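PDB 5M6G: beta-glucosidase from Saccharopolyspora erythraea D, which probably hydrolyses terminal, non-reducing beta-D-glucosyl residues to release beta-D-glucose, as a member of glycosyl hydrolase family 3. Local coordinates for residues N282-L286 with H287-Y291; R344-K347 with F348-L352. All coordinates share one frame; numbering follows the deposited sequence.

Both contacts are local and belong to the TIM-barrel-like N-terminal domain of a family 3 glycosidase. Going from the N terminus, residues 282-291 come first: contact 1 closes the tight turn that leads from strand 284-285, at the edge of a small three-stranded sheet, into helix 290-300. The chain then runs through strand 306-308, helix 325-334 and strand 339-341 before contact 2, the first turns of helix 345-357. The two follow in series, neither nested nor crossed, with centres about 22 Å apart and nearest atoms about 10 Å apart. Between them in sequence lie Asp315, Asp318, Gln320, Asp322 and Glu327 of a magnesium site, and Arg344 and Lys347 of contact 2 reach its Asp322.

Contact 1: N282-L286 with H287-Y291; sequences NGEKL and HASTY
Glu284 lays its carboxylate against Ser289, the residue that precedes helix 290-300. With CG anti to the backbone N (chi1 176°) and the chain extended beyond it, OE1 reaches to 3.4 Å from Ser289 CA, while Ser289 OG gives a weak hydrogen bond to Glu284 OE2 at 3.4 Å. Serine suits this N-cap position because its short hydroxyl can turn back to the helix: OG makes its stronger bond to the backbone N of Leu292.

The close packing lies in the backbone turn 285-289. Ala288 N donates to Lys285 O at 3.0 Å, and Ser289 N to Leu286 O, also at 3.0 Å; in both, the donor stands at least 60° out of the carbonyl plane, within this tight turn. Here Leu286 sends its side chain away from the turn onto Val276, Trp281 and Leu292, a fitting place for a branched hydrocarbon. The ring of His287 is likewise buried, and its NE2 bonds the backbone N of the sorbitol-binding Asp310.

The Glu284 side is looser and wetter. A water donates to Glu284 OE1 at 2.5 Å and accepts from Tyr291 N at 3.3 Å, linking the acid to the N-terminal end of helix 290-300, whose dipole would probably favour a negative group. Replacing the acid with an alanine would probably leave Ser289 OG without its weak second partner and set this water free to shift. Lys285, partly exposed, leads its amine away from the turn.

Such a strand, 3-10 turn and serine N-cap in sequence make up a strand-to-helix connection, which in this barrel-type domain places His287 behind the sorbitol-binding Asp310, consistent with a second-shell role.

Contact 2: R344-K347 with F348-L352; sequences RHEK and FIDYL
Arg344 takes the N-cap position of helix 345-357, and its carbonyl O receives Phe348 N at 2.9 Å, nearly along the C=O axis. Its guanidinium reaches away to Asp312, Asp315 and Asp322, acids that a long, many-pronged cation can join at once; the last two also bind a magnesium ion. His345 offers its carbonyl O to Ile349 N at 3.0 Å, and Ile349 CG1 packs over that oxygen while the side chain touches Leu64 of helix 60-66 and Val68 of strand 68-71. These are i to i+4 bonds, the regular repeat of an alpha helix, here with Phe348 and Ile349 buried and Glu346 on the exposed flank. There Glu346 and Asp350 run side by side, their carboxylate planes 71° apart. One water donates to Glu346 OE2 at 2.7 Å and to Asp350 OD2 at 2.6 Å, which probably eases the proximity of like charges; Asp350 also pairs with Arg353. Lys347 has CG anti to the backbone N (chi1 -179°), which brings that methylene over a face of the Tyr351 ring, a CH-pi contact 3.8 Å from its centroid. CD lies 3.6 Å from Tyr351 OH, and the chain bends at chi3 to carry NZ to a salt bridge with Asp322, with a cation-pi contact to Phe323.

Contact 1: N282-L286 with H287-Y291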
ATOM      1  N   ASN A 282     -24.039  -0.922  -1.249  1.00 16.83           N
ATOM      2  CA  ASN A 282     -25.467  -0.612  -1.161  1.00 21.61           C
ATOM      3  C   ASN A 282     -25.984  -0.777   0.264  1.00 24.21           C
ATOM      4  O   ASN A 282     -27.057  -1.335   0.498  1.00 20.20           O
ATOM      5  CB  ASN A 282     -26.269  -1.457  -2.149  1.00 20.93           C
ATOM      6  CG  ASN A 282     -25.987  -1.077  -3.588  1.00 18.72           C
ATOM      7  OD1 ASN A 282     -25.660   0.078  -3.882  1.00 19.35           O
ATOM      8  ND2 ASN A 282     -26.093  -2.041  -4.489  1.00 20.99           N
ATOM      9  N   GLY A 283     -25.202  -0.293   1.227  1.00 21.08           N
ATOM     10  CA  GLY A 283     -25.582  -0.323   2.619  1.00 17.59           C
ATOM     11  C   GLY A 283     -25.282  -1.612   3.356  1.00 20.83           C
ATOM     12  O   GLY A 283     -25.533  -1.679   4.565  1.00 27.01           O
ATOM     13  N   GLU A 284     -24.769  -2.638   2.680  1.00 17.64           N
ATOM     14  CA  GLU A 284     -24.400  -3.899   3.325  1.00 20.26           C
ATOM     15  C   GLU A 284     -22.898  -3.900   3.603  1.00 21.48           C
ATOM     16  O   GLU A 284     -22.099  -3.758   2.672  1.00 17.90           O
ATOM     17  CB  GLU A 284     -24.769  -5.095   2.442  1.00 20.21           C
ATOM     18  CG  GLU A 284     -24.316  -6.453   3.002  1.00 26.77           C
ATOM     19  CD  GLU A 284     -24.389  -7.590   1.974  1.00 35.39           C
ATOM     20  OE1 GLU A 284     -24.565  -8.758   2.386  1.00 31.59           O
ATOM     21  OE2 GLU A 284     -24.278  -7.320   0.756  1.00 37.75           O
ATOM     22  N   LYS A 285     -22.519  -4.074   4.877  1.00 20.17           N
ATOM     23  CA  LYS A 285     -21.104  -4.118   5.246  1.00 17.30           C
ATOM     24  C   LYS A 285     -20.398  -5.274   4.548  1.00 17.82           C
ATOM     25  O   LYS A 285     -20.892  -6.407   4.546  1.00 14.22           O
ATOM     26  CB  LYS A 285     -20.956  -4.270   6.760  1.00 16.96           C
ATOM     27  CG  LYS A 285     -21.356  -3.062   7.583  1.00 19.98           C
ATOM     28  CD  LYS A 285     -20.276  -1.987   7.566  1.00 22.98           C
ATOM     29  CE  LYS A 285     -20.715  -0.742   8.329  1.00 20.01           C
ATOM     30  NZ  LYS A 285     -19.623   0.296   8.404  1.00 25.31           N
ATOM     31  N   LEU A 286     -19.226  -4.996   3.967  1.00 15.09           N
ATOM     32  CA  LEU A 286     -18.502  -6.056   3.271  1.00 14.82           C
ATOM     33  C   LEU A 286     -18.142  -7.195   4.222  1.00 14.32           C
ATOM     34  O   LEU A 286     -18.234  -8.371   3.850  1.00 15.15           O
ATOM     35  CB  LEU A 286     -17.254  -5.494   2.586  1.00 12.50           C
ATOM     36  CG  LEU A 286     -17.372  -5.334   1.060  1.00 16.70           C
ATOM     37  CD1 LEU A 286     -17.435  -6.685   0.337  1.00 13.63           C
ATOM     38  CD2 LEU A 286     -18.572  -4.473   0.686  1.00 14.88           C
ATOM     39  N   HIS A 287     -17.781  -6.869   5.469  1.00 12.99           N
ATOM     40  CA  HIS A 287     -17.402  -7.894   6.444  1.00 12.15           C
ATOM     41  C   HIS A 287     -18.570  -8.766   6.900  1.00 12.17           C
ATOM     42  O   HIS A 287     -18.342  -9.734   7.634  1.00 15.72           O
ATOM     43  CB  HIS A 287     -16.728  -7.244   7.644  1.00 12.03           C
ATOM     44  CG  HIS A 287     -15.278  -6.953   7.404  1.00 13.17           C
ATOM     45  ND1 HIS A 287     -14.852  -5.911   6.606  1.00 14.70           N
ATOM     46  CD2 HIS A 287     -14.159  -7.608   7.796  1.00 12.87           C
ATOM     47  CE1 HIS A 287     -13.533  -5.920   6.542  1.00 14.27           C
ATOM     48  NE2 HIS A 287     -13.088  -6.941   7.255  1.00 15.71           N
ATOM     49  N   ALA A 288     -19.797  -8.467   6.494  1.00 14.81           N
ATOM     50  CA  ALA A 288     -20.918  -9.370   6.744  1.00 17.37           C
ATOM     51  C   ALA A 288     -21.523  -9.912   5.459  1.00 18.60           C
ATOM     52  O   ALA A 288     -22.571 -10.565   5.513  1.00 19.01           O
ATOM     53  CB  ALA A 288     -22.006  -8.683   7.576  1.00 15.16           C
ATOM     54  N   SER A 289     -20.893  -9.675   4.306  1.00 16.59           N
ATOM     55  CA  SER A 289     -21.509 -10.002   3.018  1.00 16.62           C
ATOM     56  C   SER A 289     -21.170 -11.438   2.652  1.00 16.59           C
ATOM     57  O   SER A 289     -20.166 -11.720   1.996  1.00 16.04           O
ATOM     58  CB  SER A 289     -21.061  -9.035   1.930  1.00 15.53           C
ATOM     59  OG  SER A 289     -21.613  -9.431   0.677  1.00 18.18           O
ATOM     60  N   THR A 290     -22.031 -12.364   3.074  1.00 17.09           N
ATOM     61  CA  THR A 290     -21.891 -13.743   2.626  1.00 17.79           C
ATOM     62  C   THR A 290     -21.875 -13.822   1.103  1.00 14.24           C
ATOM     63  O   THR A 290     -21.116 -14.606   0.518  1.00 14.62           O
ATOM     64  CB  THR A 290     -23.032 -14.591   3.200  1.00 19.73           C
ATOM     65  OG1 THR A 290     -23.093 -14.402   4.621  1.00 19.54           O
ATOM     66  CG2 THR A 290     -22.808 -16.064   2.911  1.00 16.38           C
ATOM     67  N   TYR A 291     -22.691 -12.998   0.442  1.00 14.83           N
ATOM     68  CA  TYR A 291     -22.761 -13.055  -1.013  1.00 14.51           C
ATOM     69  C   TYR A 291     -21.417 -12.690  -1.639  1.00 12.98           C
ATOM     70  O   TYR A 291     -20.868 -13.451  -2.443  1.00 15.07           O
ATOM     71  CB  TYR A 291     -23.876 -12.138  -1.539  1.00 14.48           C
ATOM     72  CG  TYR A 291     -23.912 -12.079  -3.050  1.00 15.31           C
ATOM     73  CD1 TYR A 291     -24.206 -13.215  -3.795  1.00 16.61           C
ATOM     74  CD2 TYR A 291     -23.637 -10.894  -3.733  1.00 15.56           C
ATOM     75  CE1 TYR A 291     -24.226 -13.184  -5.175  1.00 15.62           C
ATOM     76  CE2 TYR A 291     -23.656 -10.847  -5.119  1.00 17.24           C
ATOM     77  CZ  TYR A 291     -23.959 -11.996  -5.835  1.00 21.78           C
ATOM     78  OH  TYR A 291     -23.981 -11.967  -7.211  1.00 19.27           O
TER
HETATM   79  O   HOH W   1     -24.982 -11.149   1.829  1.00 18.27           O

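Contact 2: R344-K347 with F348-L352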
ATOM      1  N   ARG A 344      -7.878  -8.169  22.458  1.00 17.97           N
ATOM      2  CA  ARG A 344      -9.073  -8.954  22.782  1.00 21.35           C
ATOM      3  C   ARG A 344      -9.088 -10.326  22.100  1.00 19.81           C
ATOM      4  O   ARG A 344     -10.158 -10.875  21.829  1.00 19.26           O
ATOM      5  CB  ARG A 344     -10.357  -8.178  22.445  1.00 20.49           C
ATOM      6  CG  ARG A 344     -10.637  -6.990  23.352  1.00 17.74           C
ATOM      7  CD  ARG A 344     -11.337  -5.886  22.573  1.00 19.52           C
ATOM      8  NE  ARG A 344     -10.498  -5.425  21.462  1.00 19.56           N
ATOM      9  CZ  ARG A 344     -10.975  -5.053  20.278  1.00 22.15           C
ATOM     10  NH1 ARG A 344     -10.148  -4.660  19.317  1.00 22.83           N
ATOM     11  NH2 ARG A 344     -12.282  -5.084  20.056  1.00 21.45           N
ATOM     12  N   HIS A 345      -7.912 -10.903  21.841  1.00 20.05           N
ATOM     13  CA  HIS A 345      -7.839 -12.211  21.190  1.00 17.76           C
ATOM     14  C   HIS A 345      -8.531 -13.295  22.015  1.00 22.84           C
ATOM     15  O   HIS A 345      -9.211 -14.169  21.463  1.00 17.84           O
ATOM     16  CB  HIS A 345      -6.380 -12.584  20.941  1.00 14.90           C
ATOM     17  CG  HIS A 345      -5.480 -12.293  22.100  1.00 18.15           C
ATOM     18  ND1 HIS A 345      -5.074 -11.015  22.422  1.00 16.85           N
ATOM     19  CD2 HIS A 345      -4.914 -13.110  23.019  1.00 21.07           C
ATOM     20  CE1 HIS A 345      -4.299 -11.057  23.490  1.00 19.48           C
ATOM     21  NE2 HIS A 345      -4.179 -12.317  23.869  1.00 21.32           N
ATOM     22  N   GLU A 346      -8.363 -13.263  23.335  1.00 21.12           N
ATOM     23  CA  GLU A 346      -9.016 -14.267  24.165  1.00 20.56           C
ATOM     24  C   GLU A 346     -10.527 -14.127  24.101  1.00 20.66           C
ATOM     25  O   GLU A 346     -11.248 -15.133  24.081  1.00 18.16           O
ATOM     26  CB  GLU A 346      -8.525 -14.160  25.607  1.00 25.75           C
ATOM     27  CG  GLU A 346      -9.080 -15.242  26.525  1.00 26.23           C
ATOM     28  CD  GLU A 346      -8.387 -15.244  27.876  1.00 27.62           C
ATOM     29  OE1 GLU A 346      -7.472 -14.420  28.064  1.00 35.83           O
ATOM     30  OE2 GLU A 346      -8.748 -16.071  28.739  1.00 31.90           O
ATOM     31  N   LYS A 347     -11.028 -12.891  24.056  1.00 16.44           N
ATOM     32  CA  LYS A 347     -12.469 -12.710  23.948  1.00 19.03           C
ATOM     33  C   LYS A 347     -12.977 -13.183  22.597  1.00 18.49           C
ATOM     34  O   LYS A 347     -14.045 -13.798  22.519  1.00 18.31           O
ATOM     35  CB  LYS A 347     -12.857 -11.252  24.179  1.00 20.30           C
ATOM     36  CG  LYS A 347     -14.366 -11.030  24.086  1.00 23.33           C
ATOM     37  CD  LYS A 347     -14.747  -9.634  24.514  1.00 17.46           C
ATOM     38  CE  LYS A 347     -14.237  -8.611  23.516  1.00 20.63           C
ATOM     39  NZ  LYS A 347     -14.783  -7.264  23.811  1.00 23.21           N
ATOM     40  N   PHE A 348     -12.228 -12.919  21.521  1.00 18.66           N
ATOM     41  CA  PHE A 348     -12.645 -13.423  20.214  1.00 18.30           C
ATOM     42  C   PHE A 348     -12.750 -14.945  20.231  1.00 18.83           C
ATOM     43  O   PHE A 348     -13.747 -15.519  19.768  1.00 17.14           O
ATOM     44  CB  PHE A 348     -11.675 -12.967  19.118  1.00 14.96           C
ATOM     45  CG  PHE A 348     -12.055 -13.460  17.744  1.00 15.03           C
ATOM     46  CD1 PHE A 348     -12.975 -12.763  16.978  1.00 13.88           C
ATOM     47  CD2 PHE A 348     -11.524 -14.635  17.237  1.00 16.18           C
ATOM     48  CE1 PHE A 348     -13.342 -13.215  15.736  1.00 15.20           C
ATOM     49  CE2 PHE A 348     -11.886 -15.091  15.994  1.00 15.82           C
ATOM     50  CZ  PHE A 348     -12.804 -14.376  15.237  1.00 13.67           C
ATOM     51  N   ILE A 349     -11.730 -15.615  20.774  1.00 15.09           N
ATOM     52  CA  ILE A 349     -11.737 -17.074  20.800  1.00 17.26           C
ATOM     53  C   ILE A 349     -12.912 -17.588  21.625  1.00 18.55           C
ATOM     54  O   ILE A 349     -13.617 -18.515  21.208  1.00 15.30           O
ATOM     55  CB  ILE A 349     -10.389 -17.607  21.320  1.00 15.76           C
ATOM     56  CG1 ILE A 349      -9.280 -17.297  20.303  1.00 14.98           C
ATOM     57  CG2 ILE A 349     -10.490 -19.094  21.592  1.00 16.66           C
ATOM     58  CD1 ILE A 349      -7.876 -17.494  20.835  1.00 19.73           C
ATOM     59  N   ASP A 350     -13.159 -16.977  22.790  1.00 15.68           N
ATOM     60  CA  ASP A 350     -14.275 -17.399  23.635  1.00 19.05           C
ATOM     61  C   ASP A 350     -15.609 -17.216  22.920  1.00 24.38           C
ATOM     62  O   ASP A 350     -16.464 -18.110  22.944  1.00 16.63           O
ATOM     63  CB  ASP A 350     -14.268 -16.627  24.956  1.00 17.16           C
ATOM     64  CG  ASP A 350     -13.151 -17.075  25.890  1.00 21.30           C
ATOM     65  OD1 ASP A 350     -12.578 -18.155  25.653  1.00 22.97           O
ATOM     66  OD2 ASP A 350     -12.861 -16.358  26.864  1.00 23.82           O
ATOM     67  N   TYR A 351     -15.802 -16.058  22.275  1.00 19.99           N
ATOM     68  CA  TYR A 351     -17.041 -15.816  21.538  1.00 20.64           C
ATOM     69  C   TYR A 351     -17.228 -16.837  20.425  1.00 17.82           C
ATOM     70  O   TYR A 351     -18.318 -17.387  20.252  1.00 15.40           O
ATOM     71  CB  TYR A 351     -17.053 -14.402  20.949  1.00 19.00           C
ATOM     72  CG  TYR A 351     -17.389 -13.288  21.916  1.00 22.60           C
ATOM     73  CD1 TYR A 351     -17.693 -13.550  23.250  1.00 24.30           C
ATOM     74  CD2 TYR A 351     -17.393 -11.966  21.491  1.00 20.56           C
ATOM     75  CE1 TYR A 351     -17.993 -12.515  24.128  1.00 24.16           C
ATOM     76  CE2 TYR A 351     -17.689 -10.929  22.356  1.00 20.87           C
ATOM     77  CZ  TYR A 351     -17.992 -11.207  23.670  1.00 23.78           C
ATOM     78  OH  TYR A 351     -18.288 -10.169  24.518  1.00 20.98           O
ATOM     79  N   LEU A 352     -16.180 -17.075  19.632  1.00 15.86           N
ATOM     80  CA  LEU A 352     -16.326 -17.984  18.500  1.00 18.22           C
ATOM     81  C   LEU A 352     -16.578 -19.408  18.976  1.00 16.72           C
ATOM     82  O   LEU A 352     -17.368 -20.136  18.367  1.00 14.20           O
ATOM     83  CB  LEU A 352     -15.087 -17.920  17.603  1.00 16.08           C
ATOM     84  CG  LEU A 352     -15.196 -18.661  16.267  1.00 18.17           C
ATOM     85  CD1 LEU A 352     -16.541 -18.382  15.572  1.00 13.82           C
ATOM     86  CD2 LEU A 352     -14.032 -18.293  15.351  1.00 14.75           C
TER
HETATM   87  O   HOH W   2     -11.194 -17.099  28.733  1.00 33.21           O